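Local coordinates for protein N-(5'-phosphoribosyl)anthranilate isomerase (Jonesia denitrificans, PDB 4WUI) that probably catalyses the isomerisation of N-(5-phospho-beta-D-ribosyl)anthranilate to 1-(2-carboxyphenylamino)-1-deoxy-D-ribulose 5-phosphate, a step of tryptophan biosynthesis, at residues 5-10 with 174-179; 9-14 with 186-191. One frame throughout, in Å; residues are numbered along the deposited sequence.

Contact 1 of 2, residues 5-10 with 174-179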
loop_
_atom_site.group_PDB
_atom_site.type_symbol
_atom_site.label_atom_id
_atom_site.label_comp_id
_atom_site.label_asym_id
_atom_site.label_seq_id
_atom_site.Cartn_x
_atom_site.Cartn_y
_atom_site.Cartn_z
ATOM N N TYR A 5 -2.565 -2.701 10.325
ATOM C CA TYR A 5 -1.336 -2.573 9.538
ATOM C C TYR A 5 -1.347 -1.263 8.753
ATOM O O TYR A 5 -2.338 -0.961 8.113
ATOM C CB TYR A 5 -1.248 -3.760 8.616
ATOM C CG TYR A 5 0.048 -3.995 7.886
ATOM C CD1 TYR A 5 1.005 -4.877 8.366
ATOM C CD2 TYR A 5 0.312 -3.401 6.679
ATOM C CE1 TYR A 5 2.150 -5.190 7.660
ATOM C CE2 TYR A 5 1.465 -3.692 5.961
ATOM C CZ TYR A 5 2.373 -4.606 6.447
ATOM O OH TYR A 5 3.434 -4.923 5.657
ATOM N N ILE A 6 -0.249 -0.510 8.800
ATOM C CA ILE A 6 -0.161 0.774 8.101
ATOM C C ILE A 6 0.979 0.748 7.092
ATOM O O ILE A 6 2.142 0.589 7.474
ATOM C CB ILE A 6 0.050 1.948 9.063
ATOM C CG1 ILE A 6 -1.140 2.072 10.030
ATOM C CG2 ILE A 6 0.264 3.233 8.281
ATOM C CD1 ILE A 6 -0.945 3.101 11.158
ATOM N N LYS A 7 0.624 0.917 5.823
ATOM C CA LYS A 7 1.591 1.063 4.745
ATOM C C LYS A 7 1.550 2.479 4.199
ATOM O O LYS A 7 0.485 2.991 3.876
ATOM C CB LYS A 7 1.285 0.089 3.609
ATOM C CG LYS A 7 2.244 0.269 2.423
ATOM C CD LYS A 7 2.240 -0.936 1.518
ATOM C CE LYS A 7 2.761 -0.672 0.153
ATOM N NZ LYS A 7 1.689 -0.203 -0.764
ATOM N N VAL A 8 2.732 3.078 4.063
ATOM C CA VAL A 8 2.891 4.313 3.311
ATOM C C VAL A 8 3.528 3.925 1.985
ATOM O O VAL A 8 4.579 3.277 1.952
ATOM C CB VAL A 8 3.745 5.334 4.053
ATOM C CG1 VAL A 8 3.721 6.636 3.280
ATOM C CG2 VAL A 8 3.219 5.525 5.489
ATOM N N CYS A 9 2.862 4.293 0.898
ATOM C CA CYS A 9 3.277 3.868 -0.428
ATOM C C CYS A 9 3.882 5.011 -1.214
ATOM O O CYS A 9 3.518 6.156 -1.048
ATOM C CB CYS A 9 2.088 3.283 -1.194
ATOM S SG CYS A 9 2.640 2.253 -2.579
ATOM N N GLY A 10 4.784 4.694 -2.123
ATOM C CA GLY A 10 5.302 5.704 -3.014
ATOM C C GLY A 10 6.290 6.664 -2.391
ATOM O O GLY A 10 6.240 7.861 -2.677
ATOM N N GLY A 174 -5.920 -3.407 7.536
ATOM C CA GLY A 174 -4.889 -2.399 7.502
ATOM C C GLY A 174 -5.262 -1.333 6.483
ATOM O O GLY A 174 -6.312 -1.422 5.826
ATOM N N VAL A 175 -4.388 -0.331 6.353
ATOM C CA VAL A 175 -4.612 0.786 5.428
ATOM C C VAL A 175 -3.341 1.053 4.627
ATOM O O VAL A 175 -2.222 0.762 5.076
ATOM C CB VAL A 175 -5.053 2.081 6.171
ATOM C CG1 VAL A 175 -6.425 1.900 6.789
ATOM C CG2 VAL A 175 -4.021 2.501 7.217
ATOM N N ASP A 176 -3.546 1.630 3.454
ATOM C CA ASP A 176 -2.485 2.059 2.546
ATOM C C ASP A 176 -2.734 3.517 2.205
ATOM O O ASP A 176 -3.863 3.886 1.874
ATOM C CB ASP A 176 -2.555 1.200 1.274
ATOM C CG ASP A 176 -1.353 1.359 0.355
ATOM O OD1 ASP A 176 -0.264 0.905 0.735
ATOM O OD2 ASP A 176 -1.488 1.893 -0.755
ATOM N N VAL A 177 -1.679 4.330 2.251
ATOM C CA VAL A 177 -1.789 5.770 1.992
ATOM C C VAL A 177 -0.630 6.198 1.114
ATOM O O VAL A 177 0.480 5.724 1.256
ATOM C CB VAL A 177 -1.811 6.565 3.342
ATOM C CG1 VAL A 177 -0.548 6.411 4.138
ATOM C CG2 VAL A 177 -2.169 8.041 3.159
ATOM N N SER A 178 -0.895 7.163 0.231
ATOM C CA SER A 178 0.121 7.710 -0.654
ATOM C C SER A 178 -0.142 9.201 -0.891
ATOM O O SER A 178 0.518 10.039 -0.282
ATOM C CB SER A 178 0.223 6.940 -1.957
ATOM O OG SER A 178 1.237 7.561 -2.751
ATOM N N SER A 179 -1.085 9.536 -1.759
ATOM C CA SER A 179 -1.288 10.939 -2.090
ATOM C C SER A 179 -1.653 11.780 -0.875
ATOM O O SER A 179 -1.301 12.953 -0.797
ATOM C CB SER A 179 -2.324 11.075 -3.194
ATOM O OG SER A 179 -3.573 10.582 -2.817
#
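Lys7 NZ is gripped by Asp176 OD1, 2.7 Å away in a salt bridge, and by Gln83 OE1 from strand 81-84. NZ comes to OD1 on its syn side, 25° out of the carboxylate plane. The two side chains lie alongside each other: the lysine leaves its strand extended and turns only at its last torsion (chi4 -88°), which brings NZ back toward the carboxylate while CG stays 3.1 Å from the same OD1. With an alanine at this position, the buried Asp176 carboxylate would probably lose its salt-bridge partner and Gln83 this donor. Asp176 OD2 faces a bound citrate, probably from the crystallisation liquor. Beneath these groups strands 5-8 and 174-177 run parallel, 11° apart. Val175 N bonds Tyr5 O at 2.8 Å and Lys7 N bonds Val175 O at 2.9 Å; Lys7 O then receives Val177 N, and Val177 O receives Cys9 N. On the other face Ile6 CG1 rests beside Val175 CG2 at 4.0 Å, and Val8 lies alongside Val177. Helix 190-204 covers this apolar side, with Phe196 against both Val175 and Val177. This parallel pairing of the first strand with the eighth closes the (beta-alpha)8 or TIM barrel, Lys7 and Asp176 facing its interior and the aliphatic side chains its outer helix layer.

Contact 2 of 2, residues 9-14 with 186-191; sequences CGLTDP and GVKDPA
Lys188 threads its side chain toward the loop after strand 5-8 and ends on two backbone oxygens, with NZ 2.9 Å from both Cys9 O and Gly10 O. The bonds differ: NZ meets Cys9 O in the carbonyl plane, but stands above the plane of Gly10 C=O, 55° out of it. A bend at chi2 (65°) precedes the extended end of the chain; the Lys188 and Leu11 side chains cross at about a right angle, Lys188 CG 4.0 Å from Leu11 CD1. Glu182, in a salt bridge, and Ser178 also hold NZ, so this buried ammonium is well satisfied. Toward the surface, Thr12 OG1 donates to Gly186 O at 2.7 Å, tilted 24° from the carbonyl plane. Beyond that bond direct contact gives way to water. One water accepts from Thr12 N and Lys188 N and donates to Asp13 OD1; a second donates to Asp13 OD1 and, at 2.8 Å, to Lys188 O. Asp13 OD1 also caps helix 14-22 through Ala16 N. Lysine-clamped inside and water-bridged outside, the contact joins the first and last beta-alpha loops at the C-terminal rim of the TIM barrel.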
loop_
_atom_site.group_PDB
_atom_site.type_symbol
_atom_site.label_atom_id
_atom_site.label_comp_id
_atom_site.label_asym_id
_atom_site.label_seq_id
_atom_site.Cartn_x
_atom_site.Cartn_y
_atom_site.Cartn_z
ATOM N N CYS A 9 2.862 4.293 0.898
ATOM C CA CYS A 9 3.277 3.868 -0.428
ATOM C C CYS A 9 3.882 5.011 -1.214
ATOM O O CYS A 9 3.518 6.156 -1.048
ATOM C CB CYS A 9 2.088 3.283 -1.194
ATOM S SG CYS A 9 2.640 2.253 -2.579
ATOM N N GLY A 10 4.784 4.694 -2.123
ATOM C CA GLY A 10 5.302 5.704 -3.014
ATOM C C GLY A 10 6.290 6.664 -2.391
ATOM O O GLY A 10 6.240 7.861 -2.677
ATOM N N LEU A 11 7.208 6.148 -1.568
ATOM C CA LEU A 11 8.257 6.986 -1.001
ATOM C C LEU A 11 9.410 7.076 -1.973
ATOM O O LEU A 11 9.719 6.141 -2.699
ATOM C CB LEU A 11 8.737 6.440 0.330
ATOM C CG LEU A 11 7.847 6.855 1.545
ATOM C CD1 LEU A 11 6.455 6.360 1.490
ATOM C CD2 LEU A 11 8.525 6.460 2.845
ATOM N N THR A 12 10.098 8.220 -1.956
ATOM C CA THR A 12 11.163 8.459 -2.920
ATOM C C THR A 12 12.458 9.009 -2.331
ATOM O O THR A 12 13.438 9.175 -3.089
ATOM C CB THR A 12 10.677 9.409 -4.031
ATOM O OG1 THR A 12 10.361 10.674 -3.428
ATOM C CG2 THR A 12 9.482 8.854 -4.784
ATOM N N ASP A 13 12.527 9.250 -1.031
ATOM C CA ASP A 13 13.754 9.808 -0.464
ATOM C C ASP A 13 13.930 9.380 0.987
ATOM O O ASP A 13 12.956 9.011 1.666
ATOM C CB ASP A 13 13.868 11.337 -0.668
ATOM C CG ASP A 13 12.867 12.180 0.088
ATOM O OD1 ASP A 13 11.825 11.682 0.596
ATOM O OD2 ASP A 13 13.192 13.405 0.190
ATOM N N PRO A 14 15.173 9.467 1.474
ATOM C CA PRO A 14 15.430 9.196 2.893
ATOM C C PRO A 14 14.658 10.108 3.825
ATOM O O PRO A 14 14.307 9.672 4.936
ATOM C CB PRO A 14 16.948 9.397 3.017
ATOM C CG PRO A 14 17.443 8.961 1.672
ATOM C CD PRO A 14 16.443 9.556 0.717
ATOM N N GLY A 186 5.052 12.438 -5.478
ATOM C CA GLY A 186 6.341 11.860 -5.256
ATOM C C GLY A 186 7.117 12.539 -4.172
ATOM O O GLY A 186 8.302 12.240 -4.072
ATOM N N VAL A 187 6.512 13.460 -3.397
ATOM C CA VAL A 187 7.225 14.080 -2.291
ATOM C C VAL A 187 6.417 13.838 -1.008
ATOM O O VAL A 187 5.405 14.500 -0.754
ATOM C CB VAL A 187 7.454 15.584 -2.495
ATOM C CG1 VAL A 187 8.325 16.124 -1.383
ATOM C CG2 VAL A 187 8.089 15.849 -3.877
ATOM N N LYS A 188 6.850 12.872 -0.203
ATOM C CA LYS A 188 6.148 12.580 1.048
ATOM C C LYS A 188 6.508 13.642 2.079
ATOM O O LYS A 188 7.655 14.090 2.177
ATOM C CB LYS A 188 6.435 11.173 1.540
ATOM C CG LYS A 188 5.297 10.214 1.248
ATOM C CD LYS A 188 5.078 9.988 -0.232
ATOM C CE LYS A 188 3.841 9.154 -0.495
ATOM N NZ LYS A 188 3.658 8.894 -1.935
ATOM N N ASP A 189 5.509 14.029 2.865
ATOM C CA ASP A 189 5.603 15.107 3.839
ATOM C C ASP A 189 5.698 14.491 5.237
ATOM O O ASP A 189 4.727 13.894 5.695
ATOM C CB ASP A 189 4.326 15.956 3.706
ATOM C CG ASP A 189 4.312 17.169 4.625
ATOM O OD1 ASP A 189 4.981 17.144 5.674
ATOM O OD2 ASP A 189 3.639 18.179 4.303
ATOM N N PRO A 190 6.844 14.645 5.939
ATOM C CA PRO A 190 6.953 14.032 7.271
ATOM C C PRO A 190 5.813 14.392 8.223
ATOM O O PRO A 190 5.356 13.525 8.955
ATOM C CB PRO A 190 8.307 14.572 7.772
ATOM C CG PRO A 190 9.122 14.693 6.513
ATOM C CD PRO A 190 8.122 15.265 5.521
ATOM N N ALA A 191 5.389 15.653 8.236
ATOM C CA ALA A 191 4.326 16.036 9.161
ATOM C C ALA A 191 3.028 15.299 8.851
ATOM O O ALA A 191 2.294 14.935 9.773
ATOM C CB ALA A 191 4.110 17.536 9.134
HETATM O O HOH W 1 9.393 11.079 -0.719
HETATM O O HOH W 2 10.388 13.794 1.766
#

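How the contacts relate
From the N terminus the chain enters strand 5-8, travels through the six intervening strands, and returns to its starting edge at strand 174-177, where contact 1 closes the barrel. Contact 2 begins on the same stretch, sharing Cys9 and Gly10, but waits for the chain to pass strand 174-177 and come back at 186-191. The two closures therefore cross in sequence order instead of nesting. Their centres lie 11 Å apart, one in the barrel wall and one among its C-terminal loops. A probable hydrogen bond of 2.9 Å from Lys188 NZ to Ser178 OG joins them, linking the wall to the lead-in of helix 190-204.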